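Local coordinates for protein mannose-6-phosphate isomerase (Bacillus subtilis, PDB 1QWR) that binds one zinc ion per subunit and probably catalyses the interconversion of D-mannose 6-phosphate and D-fructose 6-phosphate, at residues F167-S172 and G248-V253; D27-S32 and G181-E186; T142-M147 and K216-A221. All coordinates share one frame; numbering follows the deposited sequence.

Interaction 1 of 3, residues F167-S172 and G248-V253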
ATOM      1  N   PHE A 167       4.180  -7.944   8.922  1.00 18.89           N
ATOM      2  CA  PHE A 167       3.150  -6.943   8.638  1.00 18.40           C
ATOM      3  C   PHE A 167       3.290  -5.828   9.651  1.00 18.45           C
ATOM      4  O   PHE A 167       3.405  -6.094  10.847  1.00 19.26           O
ATOM      5  CB  PHE A 167       1.740  -7.516   8.746  1.00 17.49           C
ATOM      6  CG  PHE A 167       0.645  -6.502   8.461  1.00 17.81           C
ATOM      7  CD1 PHE A 167       0.145  -6.336   7.165  1.00 20.22           C
ATOM      8  CD2 PHE A 167       0.110  -5.723   9.486  1.00 19.17           C
ATOM      9  CE1 PHE A 167      -0.888  -5.410   6.897  1.00 18.93           C
ATOM     10  CE2 PHE A 167      -0.915  -4.794   9.222  1.00 21.57           C
ATOM     11  CZ  PHE A 167      -1.409  -4.647   7.918  1.00 20.38           C
ATOM     12  N   TYR A 168       3.299  -4.586   9.167  1.00 17.74           N
ATOM     13  CA  TYR A 168       3.402  -3.418  10.046  1.00 16.83           C
ATOM     14  C   TYR A 168       2.295  -2.413   9.762  1.00 17.74           C
ATOM     15  O   TYR A 168       2.066  -2.036   8.616  1.00 16.10           O
ATOM     16  CB  TYR A 168       4.754  -2.716   9.886  1.00 18.69           C
ATOM     17  CG  TYR A 168       5.913  -3.591  10.281  1.00 19.99           C
ATOM     18  CD1 TYR A 168       6.546  -4.400   9.345  1.00 21.59           C
ATOM     19  CD2 TYR A 168       6.301  -3.700  11.622  1.00 23.15           C
ATOM     20  CE1 TYR A 168       7.538  -5.315   9.732  1.00 22.38           C
ATOM     21  CE2 TYR A 168       7.283  -4.608  12.017  1.00 21.29           C
ATOM     22  CZ  TYR A 168       7.892  -5.415  11.073  1.00 25.15           C
ATOM     23  OH  TYR A 168       8.816  -6.369  11.466  1.00 24.09           O
ATOM     24  N   TYR A 169       1.623  -1.969  10.815  1.00 16.99           N
ATOM     25  CA  TYR A 169       0.565  -0.978  10.677  1.00 17.36           C
ATOM     26  C   TYR A 169       1.221   0.363  11.004  1.00 16.79           C
ATOM     27  O   TYR A 169       1.947   0.474  12.002  1.00 15.35           O
ATOM     28  CB  TYR A 169      -0.556  -1.297  11.658  1.00 17.43           C
ATOM     29  CG  TYR A 169      -1.753  -0.405  11.515  1.00 16.97           C
ATOM     30  CD1 TYR A 169      -2.614  -0.543  10.437  1.00 18.58           C
ATOM     31  CD2 TYR A 169      -2.049   0.551  12.480  1.00 21.16           C
ATOM     32  CE1 TYR A 169      -3.761   0.245  10.323  1.00 19.72           C
ATOM     33  CE2 TYR A 169      -3.187   1.345  12.376  1.00 20.97           C
ATOM     34  CZ  TYR A 169      -4.042   1.178  11.295  1.00 18.26           C
ATOM     35  OH  TYR A 169      -5.203   1.899  11.228  1.00 18.43           O
ATOM     36  N   VAL A 170       0.979   1.370  10.166  1.00 16.10           N
ATOM     37  CA  VAL A 170       1.606   2.690  10.330  1.00 16.77           C
ATOM     38  C   VAL A 170       0.574   3.801  10.427  1.00 16.95           C
ATOM     39  O   VAL A 170       0.214   4.426   9.433  1.00 15.51           O
ATOM     40  CB  VAL A 170       2.545   2.998   9.144  1.00 17.11           C
ATOM     41  CG1 VAL A 170       3.424   4.223   9.474  1.00 19.08           C
ATOM     42  CG2 VAL A 170       3.407   1.786   8.823  1.00 19.74           C
ATOM     43  N   PRO A 171       0.083   4.068  11.646  1.00 18.64           N
ATOM     44  CA  PRO A 171      -0.918   5.118  11.850  1.00 18.39           C
ATOM     45  C   PRO A 171      -0.367   6.449  11.363  1.00 17.71           C
ATOM     46  O   PRO A 171       0.835   6.689  11.458  1.00 17.74           O
ATOM     47  CB  PRO A 171      -1.108   5.128  13.364  1.00 18.10           C
ATOM     48  CG  PRO A 171      -0.762   3.723  13.775  1.00 19.20           C
ATOM     49  CD  PRO A 171       0.415   3.389  12.910  1.00 19.30           C
ATOM     50  N   SER A 172      -1.227   7.314  10.836  1.00 16.81           N
ATOM     51  CA  SER A 172      -0.757   8.626  10.412  1.00 13.31           C
ATOM     52  C   SER A 172      -0.185   9.254  11.697  1.00 17.28           C
ATOM     53  O   SER A 172      -0.653   8.947  12.816  1.00 16.46           O
ATOM     54  CB  SER A 172      -1.914   9.462   9.885  1.00 17.95           C
ATOM     55  OG  SER A 172      -2.938   9.570  10.859  1.00 20.66           O
ATOM     56  N   GLY A 248      -8.878  -2.340  10.801  1.00 21.89           N
ATOM     57  CA  GLY A 248      -8.853  -1.001  11.363  1.00 23.30           C
ATOM     58  C   GLY A 248      -9.917  -0.030  10.904  1.00 22.72           C
ATOM     59  O   GLY A 248     -10.821  -0.376  10.151  1.00 19.82           O
ATOM     60  N   GLU A 249      -9.789   1.212  11.361  1.00 22.22           N
ATOM     61  CA  GLU A 249     -10.758   2.245  11.009  1.00 24.32           C
ATOM     62  C   GLU A 249     -10.739   2.577   9.529  1.00 21.70           C
ATOM     63  O   GLU A 249     -11.759   2.957   8.970  1.00 19.90           O
ATOM     64  CB  GLU A 249     -10.468   3.528  11.792  1.00 30.47           C
ATOM     65  CG  GLU A 249     -10.228   3.308  13.273  1.00 40.16           C
ATOM     66  CD  GLU A 249      -9.790   4.581  13.996  1.00 45.85           C
ATOM     67  OE1 GLU A 249      -9.306   4.469  15.148  1.00 47.09           O
ATOM     68  OE2 GLU A 249      -9.935   5.691  13.414  1.00 49.07           O
ATOM     69  N   TYR A 250      -9.583   2.439   8.891  1.00 19.00           N
ATOM     70  CA  TYR A 250      -9.461   2.809   7.488  1.00 20.13           C
ATOM     71  C   TYR A 250      -9.447   1.654   6.508  1.00 19.60           C
ATOM     72  O   TYR A 250      -9.759   1.845   5.340  1.00 20.59           O
ATOM     73  CB  TYR A 250      -8.194   3.647   7.281  1.00 25.50           C
ATOM     74  CG  TYR A 250      -8.179   4.904   8.116  1.00 29.60           C
ATOM     75  CD1 TYR A 250      -8.857   6.050   7.706  1.00 32.08           C
ATOM     76  CD2 TYR A 250      -7.567   4.910   9.366  1.00 32.53           C
ATOM     77  CE1 TYR A 250      -8.927   7.180   8.538  1.00 34.81           C
ATOM     78  CE2 TYR A 250      -7.630   6.019  10.196  1.00 34.43           C
ATOM     79  CZ  TYR A 250      -8.310   7.148   9.784  1.00 35.94           C
ATOM     80  OH  TYR A 250      -8.385   8.226  10.645  1.00 38.20           O
ATOM     81  N   PHE A 251      -9.085   0.465   6.980  1.00 16.75           N
ATOM     82  CA  PHE A 251      -9.030  -0.718   6.123  1.00 14.94           C
ATOM     83  C   PHE A 251      -8.763  -1.978   6.923  1.00 15.03           C
ATOM     84  O   PHE A 251      -8.360  -1.914   8.085  1.00 14.88           O
ATOM     85  CB  PHE A 251      -7.911  -0.569   5.061  1.00 15.78           C
ATOM     86  CG  PHE A 251      -6.578  -0.096   5.625  1.00 15.95           C
ATOM     87  CD1 PHE A 251      -5.771  -0.951   6.388  1.00 16.51           C
ATOM     88  CD2 PHE A 251      -6.141   1.225   5.392  1.00 14.84           C
ATOM     89  CE1 PHE A 251      -4.535  -0.502   6.924  1.00 15.75           C
ATOM     90  CE2 PHE A 251      -4.912   1.691   5.915  1.00 13.27           C
ATOM     91  CZ  PHE A 251      -4.104   0.837   6.682  1.00 15.11           C
ATOM     92  N   SER A 252      -9.009  -3.116   6.283  1.00 13.19           N
ATOM     93  CA  SER A 252      -8.761  -4.449   6.851  1.00 13.08           C
ATOM     94  C   SER A 252      -7.902  -5.090   5.757  1.00 14.68           C
ATOM     95  O   SER A 252      -8.217  -4.964   4.555  1.00 14.31           O
ATOM     96  CB  SER A 252     -10.066  -5.242   7.017  1.00 14.34           C
ATOM     97  OG  SER A 252     -10.908  -4.656   8.031  1.00 15.65           O
ATOM     98  N   VAL A 253      -6.837  -5.772   6.157  1.00 12.17           N
ATOM     99  CA  VAL A 253      -5.932  -6.386   5.195  1.00 13.41           C
ATOM    100  C   VAL A 253      -5.714  -7.844   5.542  1.00 14.49           C
ATOM    101  O   VAL A 253      -5.584  -8.176   6.722  1.00 15.39           O
ATOM    102  CB  VAL A 253      -4.582  -5.645   5.183  1.00 12.06           C
ATOM    103  CG1 VAL A 253      -3.660  -6.223   4.063  1.00 13.43           C
ATOM    104  CG2 VAL A 253      -4.845  -4.140   4.943  1.00 13.55           C
TER
HETATM  105  O   HOH W   1      -7.016   1.151   9.348  1.00 22.16           O

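Interaction 2 of 3, residues D27-S32 and G181-E186. With ACT (acetate ion), chain F; FMT (formic acid), chain G.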
ATOM      1  N   ASP A  27      11.951  -7.205 -12.914  1.00 20.53           N
ATOM      2  CA  ASP A  27      12.594  -8.516 -12.699  1.00 20.35           C
ATOM      3  C   ASP A  27      11.733  -9.575 -11.990  1.00 19.89           C
ATOM      4  O   ASP A  27      11.797 -10.765 -12.316  1.00 19.69           O
ATOM      5  CB  ASP A  27      13.915  -8.353 -11.904  1.00 20.04           C
ATOM      6  CG  ASP A  27      14.922  -7.426 -12.596  1.00 23.58           C
ATOM      7  OD1 ASP A  27      14.944  -7.367 -13.843  1.00 24.87           O
ATOM      8  OD2 ASP A  27      15.710  -6.763 -11.883  1.00 28.29           O
ATOM      9  N   ARG A  28      10.917  -9.150 -11.036  1.00 18.03           N
ATOM     10  CA  ARG A  28      10.108 -10.095 -10.284  1.00 19.16           C
ATOM     11  C   ARG A  28       8.635 -10.164 -10.668  1.00 19.21           C
ATOM     12  O   ARG A  28       7.982 -11.176 -10.406  1.00 17.02           O
ATOM     13  CB  ARG A  28      10.257  -9.789  -8.794  1.00 20.54           C
ATOM     14  CG  ARG A  28      11.717  -9.652  -8.415  1.00 24.52           C
ATOM     15  CD  ARG A  28      11.938  -9.484  -6.935  1.00 27.16           C
ATOM     16  NE  ARG A  28      11.460 -10.636  -6.177  1.00 31.59           N
ATOM     17  CZ  ARG A  28      11.825 -10.899  -4.928  1.00 30.47           C
ATOM     18  NH1 ARG A  28      12.675 -10.091  -4.308  1.00 33.58           N
ATOM     19  NH2 ARG A  28      11.338 -11.958  -4.304  1.00 31.17           N
ATOM     20  N   PHE A  29       8.112  -9.111 -11.299  1.00 17.10           N
ATOM     21  CA  PHE A  29       6.704  -9.096 -11.697  1.00 17.15           C
ATOM     22  C   PHE A  29       6.497  -9.004 -13.220  1.00 17.80           C
ATOM     23  O   PHE A  29       5.351  -9.019 -13.701  1.00 17.01           O
ATOM     24  CB  PHE A  29       5.968  -7.927 -11.003  1.00 16.40           C
ATOM     25  CG  PHE A  29       5.755  -8.130  -9.523  1.00 16.86           C
ATOM     26  CD1 PHE A  29       4.662  -8.845  -9.056  1.00 17.46           C
ATOM     27  CD2 PHE A  29       6.690  -7.664  -8.601  1.00 19.04           C
ATOM     28  CE1 PHE A  29       4.493  -9.107  -7.687  1.00 19.71           C
ATOM     29  CE2 PHE A  29       6.534  -7.921  -7.241  1.00 21.20           C
ATOM     30  CZ  PHE A  29       5.441  -8.642  -6.780  1.00 19.18           C
ATOM     31  N   GLY A  30       7.594  -8.901 -13.975  1.00 16.69           N
ATOM     32  CA  GLY A  30       7.484  -8.817 -15.422  1.00 16.59           C
ATOM     33  C   GLY A  30       6.933  -7.511 -15.972  1.00 19.42           C
ATOM     34  O   GLY A  30       6.598  -7.406 -17.172  1.00 16.93           O
ATOM     35  N   TYR A  31       6.847  -6.500 -15.119  1.00 18.37           N
ATOM     36  CA  TYR A  31       6.328  -5.204 -15.552  1.00 18.59           C
ATOM     37  C   TYR A  31       7.274  -4.407 -16.450  1.00 21.15           C
ATOM     38  O   TYR A  31       8.495  -4.484 -16.327  1.00 18.89           O
ATOM     39  CB  TYR A  31       6.036  -4.306 -14.346  1.00 17.49           C
ATOM     40  CG  TYR A  31       4.972  -4.789 -13.394  1.00 17.96           C
ATOM     41  CD1 TYR A  31       3.808  -5.414 -13.861  1.00 20.16           C
ATOM     42  CD2 TYR A  31       5.086  -4.543 -12.022  1.00 18.37           C
ATOM     43  CE1 TYR A  31       2.779  -5.771 -12.978  1.00 19.02           C
ATOM     44  CE2 TYR A  31       4.075  -4.897 -11.148  1.00 18.52           C
ATOM     45  CZ  TYR A  31       2.925  -5.505 -11.629  1.00 17.78           C
ATOM     46  OH  TYR A  31       1.922  -5.819 -10.745  1.00 17.69           O
ATOM     47  N   SER A  32       6.687  -3.608 -17.333  1.00 21.88           N
ATOM     48  CA  SER A  32       7.455  -2.719 -18.198  1.00 23.88           C
ATOM     49  C   SER A  32       7.519  -1.450 -17.396  1.00 22.31           C
ATOM     50  O   SER A  32       6.491  -0.816 -17.181  1.00 25.98           O
ATOM     51  CB  SER A  32       6.714  -2.442 -19.503  1.00 23.95           C
ATOM     52  OG  SER A  32       6.745  -3.580 -20.326  1.00 29.16           O
ATOM     53  N   GLY A 181      16.627  -2.699   0.517  1.00 17.89           N
ATOM     54  CA  GLY A 181      16.467  -4.145   0.424  1.00 21.40           C
ATOM     55  C   GLY A 181      15.140  -4.756   0.817  1.00 20.78           C
ATOM     56  O   GLY A 181      15.112  -5.772   1.499  1.00 22.38           O
ATOM     57  N   ALA A 182      14.044  -4.156   0.372  1.00 20.23           N
ATOM     58  CA  ALA A 182      12.721  -4.656   0.732  1.00 18.29           C
ATOM     59  C   ALA A 182      11.778  -4.535  -0.447  1.00 17.97           C
ATOM     60  O   ALA A 182      11.891  -3.598  -1.229  1.00 17.15           O
ATOM     61  CB  ALA A 182      12.157  -3.843   1.918  1.00 18.04           C
ATOM     62  N   LEU A 183      10.867  -5.495  -0.564  1.00 15.39           N
ATOM     63  CA  LEU A 183       9.852  -5.521  -1.617  1.00 15.68           C
ATOM     64  C   LEU A 183       8.553  -5.528  -0.825  1.00 14.41           C
ATOM     65  O   LEU A 183       8.253  -6.507  -0.136  1.00 16.40           O
ATOM     66  CB  LEU A 183       9.976  -6.799  -2.434  1.00 15.89           C
ATOM     67  CG  LEU A 183       8.895  -6.965  -3.493  1.00 17.50           C
ATOM     68  CD1 LEU A 183       9.015  -5.864  -4.537  1.00 18.42           C
ATOM     69  CD2 LEU A 183       9.076  -8.328  -4.143  1.00 19.74           C
ATOM     70  N   VAL A 184       7.769  -4.458  -0.943  1.00 13.50           N
ATOM     71  CA  VAL A 184       6.569  -4.298  -0.121  1.00 14.73           C
ATOM     72  C   VAL A 184       5.230  -4.083  -0.819  1.00 15.39           C
ATOM     73  O   VAL A 184       5.176  -3.417  -1.852  1.00 16.00           O
ATOM     74  CB  VAL A 184       6.785  -3.067   0.821  1.00 17.36           C
ATOM     75  CG1 VAL A 184       5.607  -2.884   1.798  1.00 14.84           C
ATOM     76  CG2 VAL A 184       8.075  -3.224   1.574  1.00 16.31           C
ATOM     77  N   LEU A 185       4.164  -4.643  -0.243  1.00 15.11           N
ATOM     78  CA  LEU A 185       2.802  -4.392  -0.732  1.00 14.51           C
ATOM     79  C   LEU A 185       2.270  -3.420   0.348  1.00 15.62           C
ATOM     80  O   LEU A 185       2.035  -3.803   1.507  1.00 13.38           O
ATOM     81  CB  LEU A 185       1.962  -5.675  -0.790  1.00 14.01           C
ATOM     82  CG  LEU A 185       0.555  -5.616  -1.437  1.00 15.86           C
ATOM     83  CD1 LEU A 185      -0.356  -4.694  -0.646  1.00 14.93           C
ATOM     84  CD2 LEU A 185       0.660  -5.139  -2.864  1.00 17.27           C
ATOM     85  N   GLU A 186       2.088  -2.157  -0.052  1.00 14.00           N
ATOM     86  CA  GLU A 186       1.644  -1.095   0.829  1.00 16.14           C
ATOM     87  C   GLU A 186       0.182  -0.730   0.588  1.00 16.47           C
ATOM     88  O   GLU A 186      -0.195  -0.354  -0.521  1.00 16.21           O
ATOM     89  CB  GLU A 186       2.518   0.136   0.593  1.00 15.44           C
ATOM     90  CG  GLU A 186       2.325   1.292   1.568  1.00 16.98           C
ATOM     91  CD  GLU A 186       3.224   2.449   1.200  1.00 18.11           C
ATOM     92  OE1 GLU A 186       3.056   2.984   0.087  1.00 18.18           O
ATOM     93  OE2 GLU A 186       4.116   2.809   2.008  1.00 21.68           O
TER
HETATM   94  C   ACT F 607      11.041  -2.868 -20.138  1.00 36.21           C
HETATM   95  O   ACT F 607      10.092  -3.063 -20.946  1.00 34.66           O
HETATM   96  OXT ACT F 607      10.938  -2.183 -19.078  1.00 30.78           O
HETATM   97  CH3 ACT F 607      12.300  -3.704 -20.327  1.00 34.87           C
HETATM   98  C   FMT G 606      14.580  -7.145  -2.507  1.00 57.03           C
HETATM   99  O1  FMT G 606      14.415  -8.154  -1.737  1.00 55.51           O
HETATM  100  O2  FMT G 606      13.894  -7.235  -3.587  1.00 58.02           O

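Interaction 3 of 3, residues T142-M147 and K216-A221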
ATOM      1  N   THR A 142       9.659  19.920  21.251  1.00 23.60           N
ATOM      2  CA  THR A 142      10.869  20.748  21.237  1.00 24.92           C
ATOM      3  C   THR A 142      12.089  19.821  21.113  1.00 24.24           C
ATOM      4  O   THR A 142      13.046  20.128  20.402  1.00 25.59           O
ATOM      5  CB  THR A 142      11.014  21.599  22.528  1.00 25.07           C
ATOM      6  OG1 THR A 142       9.894  22.479  22.651  1.00 26.14           O
ATOM      7  CG2 THR A 142      12.272  22.456  22.462  1.00 27.44           C
ATOM      8  N   GLU A 143      12.030  18.685  21.800  1.00 25.81           N
ATOM      9  CA  GLU A 143      13.098  17.683  21.784  1.00 27.73           C
ATOM     10  C   GLU A 143      13.220  17.071  20.377  1.00 27.19           C
ATOM     11  O   GLU A 143      14.320  16.875  19.866  1.00 26.47           O
ATOM     12  CB  GLU A 143      12.770  16.601  22.814  1.00 32.22           C
ATOM     13  CG  GLU A 143      13.840  15.546  23.079  1.00 38.00           C
ATOM     14  CD  GLU A 143      13.507  14.716  24.319  1.00 41.67           C
ATOM     15  OE1 GLU A 143      13.431  15.297  25.426  1.00 48.17           O
ATOM     16  OE2 GLU A 143      13.312  13.493  24.208  1.00 44.43           O
ATOM     17  N   LEU A 144      12.085  16.767  19.758  1.00 25.29           N
ATOM     18  CA  LEU A 144      12.091  16.207  18.416  1.00 26.12           C
ATOM     19  C   LEU A 144      12.801  17.196  17.490  1.00 26.55           C
ATOM     20  O   LEU A 144      13.704  16.823  16.718  1.00 27.36           O
ATOM     21  CB  LEU A 144      10.649  15.974  17.949  1.00 24.88           C
ATOM     22  CG  LEU A 144      10.473  15.446  16.517  1.00 27.87           C
ATOM     23  CD1 LEU A 144      11.016  14.026  16.461  1.00 27.03           C
ATOM     24  CD2 LEU A 144       8.985  15.484  16.100  1.00 26.56           C
ATOM     25  N   VAL A 145      12.412  18.466  17.580  1.00 27.56           N
ATOM     26  CA  VAL A 145      13.011  19.510  16.757  1.00 31.31           C
ATOM     27  C   VAL A 145      14.520  19.581  16.980  1.00 32.91           C
ATOM     28  O   VAL A 145      15.296  19.619  16.021  1.00 34.47           O
ATOM     29  CB  VAL A 145      12.389  20.881  17.067  1.00 30.60           C
ATOM     30  CG1 VAL A 145      13.257  22.007  16.504  1.00 35.02           C
ATOM     31  CG2 VAL A 145      10.997  20.948  16.459  1.00 32.40           C
ATOM     32  N   THR A 146      14.924  19.593  18.248  1.00 33.58           N
ATOM     33  CA  THR A 146      16.338  19.655  18.610  1.00 34.24           C
ATOM     34  C   THR A 146      17.133  18.481  18.027  1.00 35.40           C
ATOM     35  O   THR A 146      18.185  18.673  17.419  1.00 33.85           O
ATOM     36  CB  THR A 146      16.510  19.646  20.144  1.00 35.41           C
ATOM     37  OG1 THR A 146      15.811  20.762  20.707  1.00 33.47           O
ATOM     38  CG2 THR A 146      17.983  19.724  20.521  1.00 35.66           C
HETATM   39  N   MSE A 147      16.625  17.267  18.214  1.00 35.46           N
HETATM   40  CA  MSE A 147      17.302  16.081  17.713  1.00 36.81           C
HETATM   41  C   MSE A 147      17.340  15.962  16.203  1.00 38.03           C
HETATM   42  O   MSE A 147      18.234  15.312  15.657  1.00 39.86           O
HETATM   43  CB  MSE A 147      16.674  14.839  18.310  1.00 37.81           C
HETATM   44  CG  MSE A 147      16.877  14.777  19.784  1.00 39.98           C
HETATM   45 SE   MSE A 147      16.259  13.135  20.489  0.90 46.96          SE
HETATM   46  CE  MSE A 147      17.808  12.039  20.127  1.00 38.65           C
ATOM     47  N   LYS A 216       5.805  21.137   8.971  1.00 22.68           N
ATOM     48  CA  LYS A 216       4.624  20.301   8.843  1.00 21.73           C
ATOM     49  C   LYS A 216       4.825  18.926   9.455  1.00 21.65           C
ATOM     50  O   LYS A 216       3.912  18.388  10.073  1.00 21.12           O
ATOM     51  CB  LYS A 216       4.210  20.179   7.374  1.00 22.87           C
ATOM     52  CG  LYS A 216       3.521  21.434   6.836  1.00 24.31           C
ATOM     53  CD  LYS A 216       3.024  21.240   5.416  1.00 27.97           C
ATOM     54  CE  LYS A 216       2.159  22.399   4.971  1.00 32.11           C
ATOM     55  NZ  LYS A 216       1.623  22.179   3.604  1.00 34.01           N
ATOM     56  N   ALA A 217       6.015  18.352   9.287  1.00 19.95           N
ATOM     57  CA  ALA A 217       6.289  17.035   9.845  1.00 20.02           C
ATOM     58  C   ALA A 217       6.199  17.092  11.363  1.00 20.79           C
ATOM     59  O   ALA A 217       5.607  16.224  12.010  1.00 20.58           O
ATOM     60  CB  ALA A 217       7.693  16.560   9.432  1.00 19.19           C
ATOM     61  N   VAL A 218       6.802  18.117  11.942  1.00 22.61           N
ATOM     62  CA  VAL A 218       6.771  18.233  13.400  1.00 22.04           C
ATOM     63  C   VAL A 218       5.338  18.453  13.883  1.00 19.94           C
ATOM     64  O   VAL A 218       4.909  17.871  14.884  1.00 23.08           O
ATOM     65  CB  VAL A 218       7.698  19.373  13.864  1.00 22.58           C
ATOM     66  CG1 VAL A 218       7.612  19.523  15.376  1.00 24.17           C
ATOM     67  CG2 VAL A 218       9.147  19.036  13.462  1.00 22.78           C
ATOM     68  N   ASN A 219       4.584  19.266  13.156  1.00 21.66           N
ATOM     69  CA  ASN A 219       3.186  19.514  13.520  1.00 20.40           C
ATOM     70  C   ASN A 219       2.342  18.238  13.416  1.00 20.36           C
ATOM     71  O   ASN A 219       1.474  17.987  14.250  1.00 19.09           O
ATOM     72  CB  ASN A 219       2.586  20.578  12.611  1.00 24.38           C
ATOM     73  CG  ASN A 219       2.830  21.986  13.120  1.00 31.09           C
ATOM     74  OD1 ASN A 219       2.205  22.420  14.095  1.00 35.28           O
ATOM     75  ND2 ASN A 219       3.734  22.701  12.474  1.00 29.54           N
ATOM     76  N   ALA A 220       2.592  17.431  12.394  1.00 19.43           N
ATOM     77  CA  ALA A 220       1.796  16.216  12.208  1.00 20.27           C
ATOM     78  C   ALA A 220       2.227  15.027  13.033  1.00 20.57           C
ATOM     79  O   ALA A 220       1.448  14.082  13.247  1.00 19.94           O
ATOM     80  CB  ALA A 220       1.793  15.822  10.730  1.00 19.45           C
ATOM     81  N   ALA A 221       3.464  15.068  13.502  1.00 19.69           N
ATOM     82  CA  ALA A 221       4.033  13.959  14.244  1.00 20.29           C
ATOM     83  C   ALA A 221       3.488  13.770  15.642  1.00 21.64           C
ATOM     84  O   ALA A 221       3.289  14.723  16.386  1.00 22.53           O
ATOM     85  CB  ALA A 221       5.568  14.103  14.296  1.00 21.08           C
TER

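Interaction 1 of 3, residues F167-S172 and G248-V253
Y169 and F251 meet through ring carbons at the heart of this contact, where CE1 of Y169 lies 3.6 Å from CE1 of F251. The F251 atom arrives at the rim of the tyrosine ring, near its plane. With the planes inclined at 62° and centroids 5.8 Å apart, the two rings form an oblique aromatic pair. Beside it, F167 CE1 touches V253 CG1 at 4.0 Å, a second apolar step along the same interface.

The phenol end of Y169 is served by a water. Y169 OH lies 2.7 Å from it, with the water in the plane of the tyrosine ring. The same water accepts a hydrogen bond from Y250 N (2.9 Å). It also sits over the centre of one face of the F251 ring, 3.7 Å above the ring plane. F251 reaches this place because its CG is tucked between its own backbone N and carbonyl carbon (chi1 47°). G248 has no side chain; a CB modelled there would sit only 3.2 Å from Y169 OH, a tight fit. The turn itself is closed by the bond from G248 N to F251 O, 2.8 Å.

Further out, F167 stacks on F245, and F167, F251 and V253 all touch C120 of strand 119-126, to which Y168 and V170 are tied by backbone bonds with W121 and E119. The turn joins antiparallel strands 240-247 and 252-259, so the arrangement is a beta hairpin of the C-terminal cupin domain laid against the strand pair that carries the zinc ligand E119.

Interaction 2 of 3, residues D27-S32 and G181-E186
L183 is the hub of this contact, its CD2 methyl meeting both R28 and F29 of the helix. With CG anti to the backbone N (chi1 176°), the leucine reaches out from strand 182-189 towards the helix end. CD2 lies over the centre of one face of the R28 guanidinium, 3.8 Å from CZ, so the flat cation is covered by a hydrocarbon group while its N-H groups stay directed outward around the edge.

Those edges are used. The principal partner of R28 is D125, whose OD2 forms a salt bridge with NH2, and the backbone of D125 is also bonded to L183; the carboxylate therefore belongs to the very strand that flanks the leucine. A formic acid molecule, probably from the crystallisation liquor, takes a weak, bent bond from R28 NH1 to its O2 (3.2 Å, 123°). Were R28 replaced by an alanine, the D125 carboxylate would probably lose its ionic mate and the L183 methyl the flat group lying against it.

F29 meets the same methyl differently. Its CE2 is 4.0 Å from L183 CD2, which lies at the edge of the phenyl ring, near its plane, rather than over a face. The ring also makes a cation-pi contact with K293, whose NZ is bonded to R28 O. F29 CB in turn rests 3.5 Å above the Y31 ring, offset toward its rim. G30, with positive phi, turns the chain out of the helix between them.

Where strand 182-189 begins, G181 and A182 face V92 in a G1 beta bulge. The whole is helix-on-sheet packing, the short helix 24-29 lying against the antiparallel strands of a cupin fold, away from the annotated sites.

Interaction 3 of 3, residues T142-M147 and K216-A221
V145 and V218 bring two helices together in a small apolar helix-helix contact, between 141-149 and the end of 214-220. The backbones are closest here, with V145 CA and V218 CA 7.2 Å apart. The valine side chains cross at about a right angle, and V145 CG2 approaches both methyls of its partner, at 3.8 Å from V218 CG1 and 4.0 Å from V218 CG2. That methyl points across because it stands anti to the V145 carbonyl carbon, beside the backbone N, while CG1 takes the position anti to N (chi1 164°). This is the tight part of the contact, yet both valines remain partly exposed.

The buried side belongs to L144 and A221, and its spacings are a little longer. L144 CD2 lies 4.1 Å from A221 CB and 4.3 Å from V218 CG1, so one leucine branch spans the end of the opposing helix. A138, V223 and L156 also touch L144. A221 is the first residue to leave helical geometry, and its CB points toward the other helix just where the chain turns away. K141, a step before the first segment, donates through NZ to the carbonyl oxygens of V218 and A221, adding a polar tie between the two helices beside the methyl packing.

On the solvent side, beyond the valines, T142, T146 and N219 are exposed and take no part in the contact. T146 instead settles its hydroxyl within its own helix: OG1 donates to T142 O at 2.9 Å from 37° above the carbonyl plane, while T146 N, also 2.9 Å from T142 O, reaches it from the opposite face.

In two of the three contacts a touching side chain comes within about 13 Å of the zinc ion bound by H101, E119 and H176. In interaction 1 the F251 side chain is about 5 Å from that of E119 and about 11 Å from the zinc ion. Interaction 3 approaches from another direction, with the A221 side chain about 9 Å from that of H176 and about 13 Å from the metal. Interaction 2 lies away from the annotated sites, but strand 182-189 and strand 167-170 of interaction 1 both pair with strand 119-126. Centres of interactions 1 and 2 are 21 Å apart, 1 and 3 are 23 Å, and 2 and 3 are 33 Å; none touches another.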